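Local coordinates for HET-C2 (Podospora anserina, PDB 3KV0), which probably picks up glycosphingolipids from membranes and transfers them, as a fungal member of the glycolipid transfer protein (GLTP) family, at residues A[27-30]-A[36-39]; A[44-49]-A[113-118]; A[58-63]-A[160-165]. One frame throughout, in Å; residues are numbered along the deposited sequence.

Contact 1: A[27-30]-A[36-39]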
loop_
_atom_site.group_PDB
_atom_site.type_symbol
_atom_site.label_atom_id
_atom_site.label_comp_id
_atom_site.label_asym_id
_atom_site.label_seq_id
_atom_site.Cartn_x
_atom_site.Cartn_y
_atom_site.Cartn_z
ATOM N N VAL A 27 5.846 -11.748 -1.360
ATOM C CA VAL A 27 5.175 -11.612 -2.611
ATOM C C VAL A 27 6.168 -11.983 -3.733
ATOM O O VAL A 27 7.215 -11.321 -3.886
ATOM C CB VAL A 27 4.620 -10.186 -2.792
ATOM C CG1 VAL A 27 4.087 -10.006 -4.214
ATOM C CG2 VAL A 27 3.535 -9.960 -1.740
ATOM N N PRO A 28 5.832 -13.005 -4.536
ATOM C CA PRO A 28 6.780 -13.391 -5.610
ATOM C C PRO A 28 6.930 -12.370 -6.705
ATOM O O PRO A 28 5.931 -11.819 -7.193
ATOM C CB PRO A 28 6.139 -14.663 -6.208
ATOM C CG PRO A 28 5.371 -15.214 -5.123
ATOM C CD PRO A 28 4.745 -13.990 -4.439
ATOM N N ILE A 29 8.181 -12.181 -7.116
ATOM C CA ILE A 29 8.568 -11.351 -8.228
ATOM C C ILE A 29 9.363 -12.224 -9.220
ATOM O O ILE A 29 10.355 -12.815 -8.843
ATOM C CB ILE A 29 9.441 -10.206 -7.722
ATOM C CG1 ILE A 29 8.628 -9.395 -6.687
ATOM C CG2 ILE A 29 9.900 -9.343 -8.866
ATOM C CD1 ILE A 29 9.275 -8.157 -6.207
ATOM N N ASP A 30 8.889 -12.329 -10.461
ATOM C CA ASP A 30 9.569 -13.159 -11.465
ATOM C C ASP A 30 10.459 -12.253 -12.302
ATOM O O ASP A 30 10.004 -11.618 -13.269
ATOM C CB ASP A 30 8.563 -13.940 -12.330
ATOM C CG ASP A 30 9.250 -14.949 -13.262
ATOM O OD1 ASP A 30 10.494 -14.933 -13.315
ATOM O OD2 ASP A 30 8.537 -15.737 -13.920
ATOM N N ALA A 36 7.411 -9.733 -12.972
ATOM C CA ALA A 36 6.028 -10.142 -12.850
ATOM C C ALA A 36 5.685 -10.241 -11.379
ATOM O O ALA A 36 6.341 -10.981 -10.633
ATOM C CB ALA A 36 5.818 -11.490 -13.515
ATOM N N ILE A 37 4.673 -9.490 -10.945
ATOM C CA ILE A 37 4.249 -9.580 -9.549
ATOM C C ILE A 37 3.026 -10.486 -9.447
ATOM O O ILE A 37 1.989 -10.225 -10.059
ATOM C CB ILE A 37 3.982 -8.176 -8.934
ATOM C CG1 ILE A 37 5.315 -7.449 -8.774
ATOM C CG2 ILE A 37 3.291 -8.316 -7.546
ATOM C CD1 ILE A 37 5.181 -5.940 -8.609
ATOM N N SER A 38 3.145 -11.527 -8.650
ATOM C CA SER A 38 2.103 -12.507 -8.538
ATOM C C SER A 38 0.882 -11.853 -7.877
ATOM O O SER A 38 1.011 -11.260 -6.818
ATOM C CB SER A 38 2.618 -13.690 -7.733
ATOM O OG SER A 38 1.758 -14.786 -7.893
ATOM N N THR A 39 -0.269 -11.986 -8.528
ATOM C CA THR A 39 -1.483 -11.227 -8.223
ATOM C C THR A 39 -2.039 -11.604 -6.864
ATOM O O THR A 39 -2.274 -10.735 -6.021
ATOM C CB THR A 39 -2.543 -11.468 -9.302
ATOM O OG1 THR A 39 -2.049 -11.029 -10.576
ATOM C CG2 THR A 39 -3.872 -10.768 -8.953
#
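The pyrrolidine ring of Pro28 lays one face against the methylene of Ser38: Ser38 CB sits 3.9 Å from Pro28 CD and about as far from CB and CG. Most of the other flat groups are peptides. Asp30 N reaches Ala36 O at 2.9 Å, in the carbonyl plane and on a lone pair, while the return bond, Ala36 N to Asp30 O, is longer at 3.2 Å, with the donor lying 43° out of the carbonyl plane. Together they make Asp30 and Ala36 the hydrogen-bonded pair of a small antiparallel beta hairpin, and Ile29 with Ile37 the non-hydrogen-bonded pair next to it. Ile37 also packs on Phe42 of helix 39-57 and Ile89 of helix 89-96, seating the hairpin on the helices. Ser38 N gives a nearly straight bond (172° at the hydrogen) to Pro28 O, extending the pairing to the residue just before helix 39-57. Val27 joins Ile29 and Ile37 on one face: its CG1, opposite the backbone N (chi1 172°), lies 3.8 Å from Ile37 CG2. On the other, Asp30 CB and Ala36 CB stand 3.9 Å apart. Asp30 OD1 accepts a hydrogen bond from Glu32 N, and Ser38 OG is hydrogen-bonded to Glu41 OE1.

Contact 2: A[44-49]-A[113-118]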
loop_
_atom_site.group_PDB
_atom_site.type_symbol
_atom_site.label_atom_id
_atom_site.label_comp_id
_atom_site.label_asym_id
_atom_site.label_seq_id
_atom_site.Cartn_x
_atom_site.Cartn_y
_atom_site.Cartn_z
ATOM N N GLU A 44 -3.315 -10.107 -1.234
ATOM C CA GLU A 44 -3.331 -10.508 0.152
ATOM C C GLU A 44 -2.405 -9.643 0.999
ATOM O O GLU A 44 -2.708 -9.323 2.150
ATOM C CB GLU A 44 -2.894 -11.991 0.285
ATOM C CG GLU A 44 -3.948 -12.890 0.836
ATOM C CD GLU A 44 -3.495 -14.361 1.028
ATOM O OE1 GLU A 44 -4.353 -15.232 0.797
ATOM O OE2 GLU A 44 -2.326 -14.650 1.405
ATOM N N ALA A 45 -1.246 -9.291 0.451
ATOM C CA ALA A 45 -0.300 -8.397 1.144
ATOM C C ALA A 45 -0.867 -6.967 1.338
ATOM O O ALA A 45 -0.699 -6.359 2.401
ATOM C CB ALA A 45 1.004 -8.303 0.388
ATOM N N ALA A 46 -1.516 -6.458 0.319
ATOM C CA ALA A 46 -2.168 -5.117 0.393
ATOM C C ALA A 46 -3.270 -5.126 1.479
ATOM O O ALA A 46 -3.351 -4.253 2.348
ATOM C CB ALA A 46 -2.723 -4.745 -0.958
ATOM N N GLU A 47 -4.092 -6.167 1.480
ATOM C CA GLU A 47 -5.132 -6.326 2.506
ATOM C C GLU A 47 -4.529 -6.428 3.910
ATOM O O GLU A 47 -5.013 -5.781 4.847
ATOM C CB GLU A 47 -5.983 -7.581 2.164
ATOM C CG GLU A 47 -7.229 -7.786 3.000
ATOM C CD GLU A 47 -8.527 -7.698 2.170
ATOM O OE1 GLU A 47 -8.447 -7.621 0.911
ATOM O OE2 GLU A 47 -9.636 -7.728 2.770
ATOM N N SER A 48 -3.423 -7.161 4.076
ATOM C CA SER A 48 -2.794 -7.259 5.411
ATOM C C SER A 48 -2.270 -5.887 5.860
ATOM O O SER A 48 -2.317 -5.531 7.050
ATOM C CB SER A 48 -1.637 -8.277 5.429
ATOM O OG SER A 48 -2.119 -9.613 5.235
ATOM N N LEU A 49 -1.742 -5.129 4.912
ATOM C CA LEU A 49 -1.188 -3.831 5.241
ATOM C C LEU A 49 -2.284 -2.914 5.787
ATOM O O LEU A 49 -2.021 -2.099 6.685
ATOM C CB LEU A 49 -0.501 -3.190 4.030
ATOM C CG LEU A 49 0.034 -1.756 4.240
ATOM C CD1 LEU A 49 0.754 -1.643 5.580
ATOM C CD2 LEU A 49 0.979 -1.284 3.154
ATOM N N ARG A 113 -0.618 4.185 -5.447
ATOM C CA ARG A 113 -0.466 5.467 -4.757
ATOM C C ARG A 113 -0.675 5.363 -3.237
ATOM O O ARG A 113 0.038 5.975 -2.471
ATOM C CB ARG A 113 -1.452 6.484 -5.342
ATOM C CG ARG A 113 -1.037 6.965 -6.751
ATOM C CD ARG A 113 -2.132 7.824 -7.360
ATOM N NE ARG A 113 -1.783 8.263 -8.700
ATOM C CZ ARG A 113 -2.656 8.729 -9.588
ATOM N NH1 ARG A 113 -3.954 8.820 -9.298
ATOM N NH2 ARG A 113 -2.218 9.103 -10.778
ATOM N N GLY A 114 -1.667 4.582 -2.804
ATOM C CA GLY A 114 -1.939 4.380 -1.398
ATOM C C GLY A 114 -0.833 3.598 -0.690
ATOM O O GLY A 114 -0.440 3.906 0.406
ATOM N N LEU A 115 -0.341 2.567 -1.337
ATOM C CA LEU A 115 0.812 1.814 -0.839
ATOM C C LEU A 115 2.050 2.710 -0.702
ATOM O O LEU A 115 2.750 2.640 0.271
ATOM C CB LEU A 115 1.119 0.616 -1.746
ATOM C CG LEU A 115 0.087 -0.503 -1.796
ATOM C CD1 LEU A 115 0.477 -1.527 -2.852
ATOM C CD2 LEU A 115 -0.103 -1.149 -0.437
ATOM N N GLU A 116 2.313 3.547 -1.678
ATOM C CA GLU A 116 3.441 4.462 -1.622
ATOM C C GLU A 116 3.282 5.521 -0.542
ATOM O O GLU A 116 4.232 5.832 0.167
ATOM C CB GLU A 116 3.654 5.171 -2.994
ATOM C CG GLU A 116 4.984 5.955 -3.020
ATOM C CD GLU A 116 5.282 6.625 -4.375
ATOM O OE1 GLU A 116 4.354 6.831 -5.145
ATOM O OE2 GLU A 116 6.458 6.956 -4.635
ATOM N N PHE A 117 2.097 6.092 -0.409
ATOM C CA PHE A 117 1.787 6.959 0.723
ATOM C C PHE A 117 2.127 6.300 2.068
ATOM O O PHE A 117 2.800 6.870 2.908
ATOM C CB PHE A 117 0.288 7.296 0.623
ATOM C CG PHE A 117 -0.314 7.862 1.853
ATOM C CD1 PHE A 117 0.157 9.043 2.400
ATOM C CD2 PHE A 117 -1.435 7.259 2.446
ATOM C CE1 PHE A 117 -0.408 9.552 3.533
ATOM C CE2 PHE A 117 -1.987 7.794 3.569
ATOM C CZ PHE A 117 -1.510 8.941 4.095
ATOM N N THR A 118 1.650 5.071 2.280
ATOM C CA THR A 118 1.939 4.366 3.516
ATOM C C THR A 118 3.417 4.071 3.679
ATOM O O THR A 118 3.975 4.237 4.753
ATOM C CB THR A 118 1.154 3.059 3.568
ATOM O OG1 THR A 118 -0.227 3.355 3.333
ATOM C CG2 THR A 118 1.308 2.383 4.908
#
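Leu49 and Leu115 meet through single methyls, CD2 to CD2 at 3.8 Å, with the two side chains running obliquely past one another. This is the tight end of the contact. One turn further along helix 103-122, Thr118 faces the same leucine: its methyl CG2 fits into the fork of Leu49, 4.1 Å from both Leu49 CD1 and Leu49 CD2. The CG of Leu49 stands opposite its backbone N (chi1 176°), which points the isobutyl group at helix 103-122. In Thr118 one rotation (chi1 -53°) serves both branches, turning CG2 to Leu49 and bringing OG1 to its own helix, where it donates to Gly114 O at 3.0 Å; that bond holds the rotation. The same carbonyl also takes the backbone N-H of Thr118, the two donors arriving from opposite faces of its plane.

Toward Ala46 the fit slackens, and Ala46 CB comes no nearer than 4.5 Å to Leu115 CD2. The short helical segments stay 11.6 Å apart at their axes and cross at 48°, a distance the leucines span. Phe42 and Met68 pack on Leu115, Tyr187 on Leu49 and Phe53 on Thr118. Glu47 and Arg113 lie on other sides of their helices and are partly exposed: Glu47 makes a salt bridge to Arg76, and Arg113 a cation-pi contact with Trp110. All four touching residues are buried, almost at the centre of this mainly helical GLTP fold.

No hydrogen bond crosses between the two segments. The helices are joined here by contacts between methyl groups, without directional bonds to fix their register, an apolar junction that rests on shape and burial.

Contact 3: A[58-63]-A[160-165]; sequences SIAFSP and MSACPY
Phe61 and Cys163 form a sulfur-aromatic contact across two loops, Phe61 being carried by a type I beta turn that runs from Ile59 to Ser62 after helix 39-57. The sulfur comes to the edge of the ring, near its plane: Cys163 SG is 3.7 Å from Phe61 CZ and 4.9 Å from the ring centroid, 86° off the ring normal. Phe61, the residue most buried by this contact, has its CG opposite its own carbonyl carbon (chi1 -79°), which carries the far end of the ring to the place where helix 155-161 runs out. Beside the sulfur, Phe61 CZ also approaches Met160 CA at 4.2 Å. Phe136 of helix 132-142 packs against the same ring with its plane turned by about 55°, tying this corner to a third helix.

Ala60 and Ala162 supply the second touch, methyl against methyl, with their CB atoms 3.7 Å apart, nearer the surface, Ala162 being exposed. The contact thus joins the turn after helix 39-57 to the end of helix 155-161 without a hydrogen bond between them. Within the turn itself, Ile59 O is gripped twice by Ser62 from the same face of its plane, by the backbone N at 3.2 Å and by OG at 2.7 Å.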
loop_
_atom_site.group_PDB
_atom_site.type_symbol
_atom_site.label_atom_id
_atom_site.label_comp_id
_atom_site.label_asym_id
_atom_site.label_seq_id
_atom_site.Cartn_x
_atom_site.Cartn_y
_atom_site.Cartn_z
ATOM N N SER A 58 -8.087 3.472 14.072
ATOM C CA SER A 58 -9.200 2.756 13.430
ATOM C C SER A 58 -10.193 3.707 12.773
ATOM O O SER A 58 -10.451 3.606 11.570
ATOM C CB SER A 58 -9.921 1.852 14.427
ATOM O OG SER A 58 -10.321 0.662 13.783
ATOM N N ILE A 59 -10.715 4.648 13.557
ATOM C CA ILE A 59 -11.677 5.607 13.069
ATOM C C ILE A 59 -11.016 6.586 12.109
ATOM O O ILE A 59 -11.527 6.831 11.002
ATOM C CB ILE A 59 -12.387 6.386 14.262
ATOM C CG1 ILE A 59 -13.444 5.498 14.961
ATOM C CG2 ILE A 59 -13.113 7.546 13.785
ATOM C CD1 ILE A 59 -12.913 4.277 15.610
ATOM N N ALA A 60 -9.898 7.162 12.555
ATOM C CA ALA A 60 -9.248 8.248 11.822
ATOM C C ALA A 60 -8.845 7.823 10.407
ATOM O O ALA A 60 -9.134 8.522 9.440
ATOM C CB ALA A 60 -7.997 8.724 12.607
ATOM N N PHE A 61 -8.195 6.684 10.325
ATOM C CA PHE A 61 -7.718 6.117 9.047
ATOM C C PHE A 61 -8.689 5.207 8.323
ATOM O O PHE A 61 -8.323 4.633 7.297
ATOM C CB PHE A 61 -6.427 5.377 9.273
ATOM C CG PHE A 61 -5.254 6.304 9.365
ATOM C CD1 PHE A 61 -4.650 6.786 8.198
ATOM C CD2 PHE A 61 -4.800 6.758 10.604
ATOM C CE1 PHE A 61 -3.557 7.684 8.270
ATOM C CE2 PHE A 61 -3.725 7.663 10.680
ATOM C CZ PHE A 61 -3.104 8.105 9.511
ATOM N N SER A 62 -9.930 5.105 8.820
ATOM C CA SER A 62 -10.922 4.295 8.112
ATOM C C SER A 62 -11.179 4.732 6.653
ATOM O O SER A 62 -11.423 3.894 5.781
ATOM C CB SER A 62 -12.212 4.119 8.967
ATOM O OG SER A 62 -12.833 5.361 9.117
ATOM N N PRO A 63 -11.111 6.046 6.342
ATOM C CA PRO A 63 -11.250 6.367 4.921
ATOM C C PRO A 63 -10.109 5.799 4.047
ATOM O O PRO A 63 -10.375 5.332 2.953
ATOM C CB PRO A 63 -11.239 7.916 4.893
ATOM C CG PRO A 63 -11.471 8.355 6.287
ATOM C CD PRO A 63 -10.992 7.265 7.172
ATOM N N MET A 160 -4.760 12.173 9.219
ATOM C CA MET A 160 -3.347 12.285 9.586
ATOM C C MET A 160 -3.110 13.100 10.863
ATOM O O MET A 160 -2.240 12.758 11.656
ATOM C CB MET A 160 -2.563 12.898 8.432
ATOM C CG MET A 160 -2.590 12.055 7.184
ATOM S SD MET A 160 -1.500 12.669 5.887
ATOM C CE MET A 160 -2.264 14.308 5.596
ATOM N N SER A 161 -3.877 14.172 11.081
ATOM C CA SER A 161 -3.765 14.928 12.346
ATOM C C SER A 161 -4.105 14.092 13.583
ATOM O O SER A 161 -3.663 14.418 14.667
ATOM C CB SER A 161 -4.631 16.199 12.352
ATOM O OG SER A 161 -4.336 17.014 11.234
ATOM N N ALA A 162 -4.846 13.004 13.433
ATOM C CA ALA A 162 -5.216 12.143 14.568
ATOM C C ALA A 162 -4.263 10.965 14.783
ATOM O O ALA A 162 -4.588 10.031 15.521
ATOM C CB ALA A 162 -6.694 11.628 14.409
ATOM N N CYS A 163 -3.082 10.999 14.160
ATOM C CA CYS A 163 -2.043 9.988 14.406
ATOM C C CYS A 163 -1.680 9.879 15.900
ATOM O O CYS A 163 -1.625 10.886 16.585
ATOM C CB CYS A 163 -0.765 10.311 13.617
ATOM S SG CYS A 163 -0.820 9.732 11.910
ATOM N N PRO A 164 -1.419 8.657 16.392
ATOM C CA PRO A 164 -0.951 8.504 17.768
ATOM C C PRO A 164 0.452 9.077 17.916
ATOM O O PRO A 164 1.115 9.364 16.906
ATOM C CB PRO A 164 -0.943 6.992 17.977
ATOM C CG PRO A 164 -0.747 6.410 16.623
ATOM C CD PRO A 164 -1.272 7.415 15.615
ATOM N N TYR A 165 0.885 9.294 19.155
ATOM C CA TYR A 165 2.281 9.678 19.402
ATOM C C TYR A 165 3.123 8.498 18.939
ATOM O O TYR A 165 2.755 7.351 19.158
ATOM C CB TYR A 165 2.552 9.961 20.889
ATOM C CG TYR A 165 2.010 11.294 21.387
ATOM C CD1 TYR A 165 2.586 12.483 20.972
ATOM C CD2 TYR A 165 0.926 11.358 22.272
ATOM C CE1 TYR A 165 2.107 13.706 21.397
ATOM C CE2 TYR A 165 0.436 12.594 22.722
ATOM C CZ TYR A 165 1.039 13.766 22.274
ATOM O OH TYR A 165 0.609 15.023 22.680
#

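Helix 39-57 strings the three contacts together. The hairpin of contact 1 leads straight into it, its middle turns pack on helix 103-122 in contact 2, and the loop after it enters contact 3. Contact 2 lies close to the centre of the chain, with contact 1 about 15 Å and contact 3 about 16 Å away, centre to centre; those two, 31 Å apart, sit on opposite sides of the chain's centre. Val27 CG2 touches Ala45 CB at 3.7 Å, and Phe117 CE1 meets Met160 SD at 4.1 Å. Contact 1 closes before the others open, whereas contacts 2 and 3 interleave along the sequence and tie helix 39-57 and its exit loop to distant helices 103-122 and 155-161.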